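Malonyl CoA-acyl carrier protein transacylase (PDB 3G87) probably transfers the malonyl group from malonyl-CoA to holo-acyl carrier protein, releasing CoA, as a malonyl-CoA:ACP transacylase. Local coordinates at residues Leu40-Ile44 with Arg45-Val49; Gly103-Asp106 with Phe107-Leu111. One frame throughout, in Å; residues are numbered along the deposited sequence.

Contact 1 of 2, residues Leu40-Ile44 with Arg45-Val49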
ATOM      1  N   LEU A  40      -1.215  18.752   8.369  1.00 23.87           N
ATOM      2  CA  LEU A  40       0.089  18.187   8.575  1.00 23.98           C
ATOM      3  C   LEU A  40       1.031  19.129   9.321  1.00 24.56           C
ATOM      4  O   LEU A  40       1.906  18.660  10.076  1.00 24.91           O
ATOM      5  CB  LEU A  40       0.678  17.868   7.207  1.00 24.39           C
ATOM      6  CG  LEU A  40       0.125  16.630   6.507  1.00 23.99           C
ATOM      7  CD1 LEU A  40       0.635  16.663   5.108  1.00 27.66           C
ATOM      8  CD2 LEU A  40       0.550  15.303   7.139  1.00 23.66           C
ATOM      9  N   GLY A  41       0.844  20.441   9.142  1.00 23.25           N
ATOM     10  CA  GLY A  41       1.690  21.414   9.809  1.00 24.09           C
ATOM     11  C   GLY A  41       3.017  21.612   9.084  1.00 24.06           C
ATOM     12  O   GLY A  41       3.958  22.136   9.656  1.00 24.40           O
ATOM     13  N   TYR A  42       3.095  21.221   7.807  1.00 23.19           N
ATOM     14  CA  TYR A  42       4.261  21.535   6.970  1.00 21.62           C
ATOM     15  C   TYR A  42       3.840  21.537   5.514  1.00 22.03           C
ATOM     16  O   TYR A  42       2.704  21.147   5.194  1.00 23.37           O
ATOM     17  CB  TYR A  42       5.396  20.536   7.224  1.00 21.22           C
ATOM     18  CG  TYR A  42       5.040  19.088   7.023  1.00 19.61           C
ATOM     19  CD1 TYR A  42       4.893  18.564   5.721  1.00 20.88           C
ATOM     20  CD2 TYR A  42       4.886  18.235   8.109  1.00 18.71           C
ATOM     21  CE1 TYR A  42       4.577  17.253   5.498  1.00 19.75           C
ATOM     22  CE2 TYR A  42       4.578  16.915   7.913  1.00 20.93           C
ATOM     23  CZ  TYR A  42       4.421  16.417   6.583  1.00 21.96           C
ATOM     24  OH  TYR A  42       4.123  15.096   6.342  1.00 18.76           O
ATOM     25  N   SER A  43       4.717  21.968   4.614  1.00 20.61           N
ATOM     26  CA  SER A  43       4.325  22.053   3.215  1.00 19.14           C
ATOM     27  C   SER A  43       4.420  20.687   2.558  1.00 18.08           C
ATOM     28  O   SER A  43       5.485  20.101   2.515  1.00 17.75           O
ATOM     29  CB  SER A  43       5.205  23.037   2.446  1.00 20.25           C
ATOM     30  OG  SER A  43       4.756  23.148   1.077  1.00 19.58           O
ATOM     31  N   ILE A  44       3.301  20.182   2.061  1.00 17.00           N
ATOM     32  CA  ILE A  44       3.284  18.905   1.405  1.00 16.05           C
ATOM     33  C   ILE A  44       4.028  19.001   0.063  1.00 16.55           C
ATOM     34  O   ILE A  44       4.659  18.037  -0.402  1.00 15.67           O
ATOM     35  CB  ILE A  44       1.800  18.388   1.285  1.00 16.30           C
ATOM     36  CG1 ILE A  44       1.739  16.957   0.751  1.00 15.52           C
ATOM     37  CG2 ILE A  44       0.973  19.232   0.359  1.00 16.44           C
ATOM     38  CD1 ILE A  44       2.482  15.893   1.580  1.00 19.65           C
ATOM     39  N   ARG A  45       3.967  20.188  -0.557  1.00 17.00           N
ATOM     40  CA  ARG A  45       4.543  20.360  -1.896  1.00 16.98           C
ATOM     41  C   ARG A  45       6.055  20.368  -1.789  1.00 17.20           C
ATOM     42  O   ARG A  45       6.731  19.789  -2.627  1.00 16.75           O
ATOM     43  CB  ARG A  45       4.051  21.661  -2.581  1.00 16.92           C
ATOM     44  CG  ARG A  45       4.610  21.790  -4.016  1.00 13.15           C
ATOM     45  CD  ARG A  45       4.482  23.216  -4.559  1.00 17.71           C
ATOM     46  NE  ARG A  45       4.888  23.259  -5.952  1.00 18.78           N
ATOM     47  CZ  ARG A  45       6.127  23.344  -6.388  1.00 19.52           C
ATOM     48  NH1 ARG A  45       7.127  23.468  -5.528  1.00 18.47           N
ATOM     49  NH2 ARG A  45       6.346  23.321  -7.715  1.00 21.64           N
ATOM     50  N   ALA A  46       6.571  21.058  -0.770  1.00 18.19           N
ATOM     51  CA  ALA A  46       7.999  21.122  -0.528  1.00 18.41           C
ATOM     52  C   ALA A  46       8.521  19.701  -0.273  1.00 18.81           C
ATOM     53  O   ALA A  46       9.513  19.294  -0.866  1.00 19.44           O
ATOM     54  CB  ALA A  46       8.289  22.014   0.656  1.00 17.72           C
ATOM     55  N   LEU A  47       7.846  18.947   0.584  1.00 18.23           N
ATOM     56  CA  LEU A  47       8.319  17.612   0.960  1.00 17.78           C
ATOM     57  C   LEU A  47       8.416  16.751  -0.295  1.00 18.49           C
ATOM     58  O   LEU A  47       9.409  16.016  -0.492  1.00 18.48           O
ATOM     59  CB  LEU A  47       7.345  16.996   1.988  1.00 16.45           C
ATOM     60  CG  LEU A  47       7.471  15.470   2.277  1.00 16.59           C
ATOM     61  CD1 LEU A  47       8.747  15.108   3.066  1.00 12.64           C
ATOM     62  CD2 LEU A  47       6.289  14.942   3.039  1.00 12.48           C
ATOM     63  N   CYS A  48       7.386  16.863  -1.157  1.00 19.17           N
ATOM     64  CA  CYS A  48       7.285  16.066  -2.407  1.00 19.53           C
ATOM     65  C   CYS A  48       8.188  16.459  -3.613  1.00 20.40           C
ATOM     66  O   CYS A  48       8.865  15.575  -4.263  1.00 19.74           O
ATOM     67  CB  CYS A  48       5.813  15.971  -2.854  1.00 19.64           C
ATOM     68  SG  CYS A  48       4.729  14.933  -1.771  1.00 19.38           S
ATOM     69  N   VAL A  49       8.195  17.762  -3.925  1.00 21.93           N
ATOM     70  CA  VAL A  49       8.885  18.268  -5.126  1.00 22.86           C
ATOM     71  C   VAL A  49      10.365  18.514  -4.820  1.00 24.23           C
ATOM     72  O   VAL A  49      11.226  18.038  -5.563  1.00 24.88           O
ATOM     73  CB  VAL A  49       8.189  19.532  -5.731  1.00 23.95           C
ATOM     74  CG1 VAL A  49       9.045  20.145  -6.822  1.00 21.24           C
ATOM     75  CG2 VAL A  49       6.777  19.197  -6.251  1.00 19.97           C
TER

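Contact 2 of 2, residues Gly103-Asp106 with Phe107-Leu111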
ATOM      1  N   GLY A 103     -15.581   6.948  -1.546  1.00 21.28           N
ATOM      2  CA  GLY A 103     -16.463   7.868  -0.874  1.00 21.46           C
ATOM      3  C   GLY A 103     -16.581   7.572   0.600  1.00 21.98           C
ATOM      4  O   GLY A 103     -17.479   8.111   1.247  1.00 23.29           O
ATOM      5  N   CYS A 104     -15.667   6.765   1.144  1.00 20.63           N
ATOM      6  CA  CYS A 104     -15.741   6.343   2.557  1.00 20.52           C
ATOM      7  C   CYS A 104     -15.407   7.484   3.522  1.00 19.27           C
ATOM      8  O   CYS A 104     -15.881   7.447   4.647  1.00 19.21           O
ATOM      9  CB  CYS A 104     -14.826   5.141   2.871  1.00 19.66           C
ATOM     10  SG  CYS A 104     -15.312   3.611   1.997  1.00 21.36           S
ATOM     11  N   PHE A 105     -14.595   8.455   3.077  1.00 17.36           N
ATOM     12  CA  PHE A 105     -14.262   9.655   3.859  1.00 18.43           C
ATOM     13  C   PHE A 105     -13.892  10.743   2.891  1.00 18.66           C
ATOM     14  O   PHE A 105     -13.707  10.487   1.697  1.00 20.07           O
ATOM     15  CB  PHE A 105     -13.141   9.448   4.944  1.00 18.37           C
ATOM     16  CG  PHE A 105     -12.022   8.510   4.533  1.00 15.20           C
ATOM     17  CD1 PHE A 105     -11.117   8.866   3.548  1.00 13.62           C
ATOM     18  CD2 PHE A 105     -11.916   7.241   5.126  1.00 18.34           C
ATOM     19  CE1 PHE A 105     -10.102   7.970   3.121  1.00 11.86           C
ATOM     20  CE2 PHE A 105     -10.920   6.322   4.732  1.00 15.45           C
ATOM     21  CZ  PHE A 105      -9.982   6.716   3.733  1.00 15.45           C
ATOM     22  N   ASP A 106     -13.745  11.943   3.351  1.00 19.35           N
ATOM     23  CA  ASP A 106     -13.250  12.972   2.478  1.00 20.31           C
ATOM     24  C   ASP A 106     -11.737  13.078   2.482  1.00 20.24           C
ATOM     25  O   ASP A 106     -11.097  12.378   3.172  1.00 20.29           O
ATOM     26  CB  ASP A 106     -13.935  14.304   2.720  1.00 21.88           C
ATOM     27  CG  ASP A 106     -13.695  14.874   4.058  1.00 23.12           C
ATOM     28  OD1 ASP A 106     -12.807  14.541   4.754  1.00 25.08           O
ATOM     29  OD2 ASP A 106     -14.414  15.733   4.409  1.00 28.46           O
ATOM     30  N   PHE A 107     -11.203  13.978   1.692  1.00 21.42           N
ATOM     31  CA  PHE A 107      -9.775  14.122   1.505  1.00 21.28           C
ATOM     32  C   PHE A 107      -9.033  14.409   2.797  1.00 22.19           C
ATOM     33  O   PHE A 107      -8.095  13.776   3.096  1.00 22.93           O
ATOM     34  CB  PHE A 107      -9.473  15.147   0.433  1.00 20.73           C
ATOM     35  CG  PHE A 107      -8.044  15.519   0.324  1.00 19.54           C
ATOM     36  CD1 PHE A 107      -7.131  14.669  -0.223  1.00 16.35           C
ATOM     37  CD2 PHE A 107      -7.608  16.730   0.763  1.00 20.37           C
ATOM     38  CE1 PHE A 107      -5.852  15.028  -0.319  1.00 17.33           C
ATOM     39  CE2 PHE A 107      -6.326  17.067   0.656  1.00 19.37           C
ATOM     40  CZ  PHE A 107      -5.449  16.215   0.119  1.00 15.08           C
ATOM     41  N   GLU A 108      -9.508  15.355   3.563  1.00 22.09           N
ATOM     42  CA  GLU A 108      -8.916  15.710   4.819  1.00 23.61           C
ATOM     43  C   GLU A 108      -8.977  14.607   5.840  1.00 22.80           C
ATOM     44  O   GLU A 108      -8.086  14.434   6.594  1.00 22.99           O
ATOM     45  CB  GLU A 108      -9.583  16.948   5.411  1.00 24.11           C
ATOM     46  CG  GLU A 108      -9.188  18.226   4.828  1.00 29.19           C
ATOM     47  CD  GLU A 108     -10.238  19.323   5.034  1.00 34.73           C
ATOM     48  OE1 GLU A 108     -11.418  19.017   5.097  1.00 34.95           O
ATOM     49  OE2 GLU A 108      -9.876  20.482   5.142  1.00 37.09           O
ATOM     50  N   THR A 109     -10.053  13.864   5.845  1.00 21.93           N
ATOM     51  CA  THR A 109     -10.231  12.870   6.845  1.00 20.68           C
ATOM     52  C   THR A 109      -9.277  11.716   6.591  1.00 20.25           C
ATOM     53  O   THR A 109      -8.744  11.195   7.498  1.00 20.57           O
ATOM     54  CB  THR A 109     -11.685  12.409   6.942  1.00 21.07           C
ATOM     55  OG1 THR A 109     -12.506  13.479   7.322  1.00 19.80           O
ATOM     56  CG2 THR A 109     -11.839  11.370   7.957  1.00 22.86           C
ATOM     57  N   GLY A 110      -9.047  11.359   5.348  1.00 18.94           N
ATOM     58  CA  GLY A 110      -8.096  10.305   5.004  1.00 18.01           C
ATOM     59  C   GLY A 110      -6.686  10.721   5.376  1.00 18.93           C
ATOM     60  O   GLY A 110      -5.920   9.916   5.942  1.00 19.91           O
ATOM     61  N   LEU A 111      -6.352  11.991   5.130  1.00 18.32           N
ATOM     62  CA  LEU A 111      -5.038  12.478   5.412  1.00 18.20           C
ATOM     63  C   LEU A 111      -4.850  12.441   6.925  1.00 19.83           C
ATOM     64  O   LEU A 111      -3.820  11.970   7.420  1.00 19.76           O
ATOM     65  CB  LEU A 111      -4.797  13.867   4.803  1.00 18.03           C
ATOM     66  CG  LEU A 111      -3.426  14.532   5.063  1.00 19.48           C
ATOM     67  CD1 LEU A 111      -2.240  13.688   4.490  1.00 14.40           C
ATOM     68  CD2 LEU A 111      -3.395  15.916   4.493  1.00 17.00           C
TER
HETATM   69  O   HOH W   1     -15.104  12.110   6.007  1.00 14.90           O

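Contact 1 of 2, residues Leu40-Ile44 with Arg45-Val49
Tyr-42 meets Leu-47 through one corner of its ring: CE1 lies 3.8 Å from Leu-47 CD2, and the methyl comes at the ring on a slant. The phenol is steered there by its first torsion, which sets CG between the backbone N and the carbonyl carbon (chi1 56°), and Leu-40 CB sits over one face of the ring, 4.0 Å above its plane. A flat, mostly apolar group with one polar end suits this partly exposed turn. Beside this pair, Ile-44 touches Cys-48 SG with CD1 at 4.1 Å and with the same atom approaches Leu-47 CD2 at 4.2 Å; a branched aliphatic chain and a small sulfur side chain fit the buried side, where Phe-26 and Val-69 also pack on Cys-48. The turn joins helix 30-40 to helix 44-50 in the acyl transferase domain. Gly-41 leaves the first helix with positive phi, a conformation easy for a residue without CB, and Ser-43 is the N-cap of the second. Ser-43 OG swings away from its own backbone N (chi1 -177°) and accepts a weak but fairly straight bond from Ala-46 N at 3.3 Å, while Ala-46 CB rests 3.7 Å from Ser-43 CB. The first helical bonds follow: Leu-47 N gives to Ser-43 O at 3.3 Å and Cys-48 N to Ile-44 O at 3.1 Å. Outside the turn, Asp-37 OD1 accepts from Ile-44 N.

Contact 2 of 2, residues Gly103-Asp106 with Phe107-Leu111
Between Asp-106 and Phe-107 the chain passes from an extended conformation into a helix. Phe-105 and Asp-106 both have psi near 180°, Asp-106 takes the N-cap, and its carbonyl O starts the helical bonding by accepting from Gly-110 N at 3.2 Å, with a weak, bent second bond from Thr-109 N. Just upstream, Gly-103 ends helix 94-101 in a Schellman motif; glycine, having no CB, fits these backbone angles without crowding the preceding carbonyl O. The Asp-106 side chain folds back over the new helix end, its CG lodged between backbone N and carbonyl carbon (chi1 64°), and crosses Thr-109 at about a right angle. Asp-106 OD1 is gripped twice: Thr-109 N, 3.0 Å away, meets it nearly along its C-O bond, whereas Thr-109 OG1 donates at 2.8 Å from above the carboxylate plane. Aspartate suits the cap because its short acid reaches an amide of the first turn, and its charge probably gains from the positive end of the helix dipole; threonine adds a hydroxyl donor. A water accepts from Asp-106 N and donates to Thr-109 OG1, tying the two residues together again. Beneath the polar cap, Phe-105 CE1 lies 3.6 Å from Gly-110 CA, a close approach made possible by the lack of a side chain on Gly-110, and Phe-105 CB meets Thr-109 CG2 at 3.8 Å. Phe-105 also packs on Phe-96, Leu-99 and Leu-100 of helix 94-101, while Phe-107 reaches Leu-32 of helix 30-40 and Ala-71 and Tyr-75 of helix 59-81.

Both contacts are N-terminal helix caps in which a small polar side chain receives the amide three residues on, and both are partly buried, with buried apolar residues below more open polar ones. The cap bond differs: the neutral serine hydroxyl of contact 1 accepts a weak bond from Ala-46 N, whereas the charged carboxylate of contact 2 draws two protein donors. The centre of contact 1 lies about 20 Å from the centre of the chain, that of contact 2 about 16 Å, and the two contact centres are about 18 Å apart. Helices 30-40 and 59-81 border both, and the contacts touch directly where Leu-40 CG packs 4.1 Å from Leu-111 CD2.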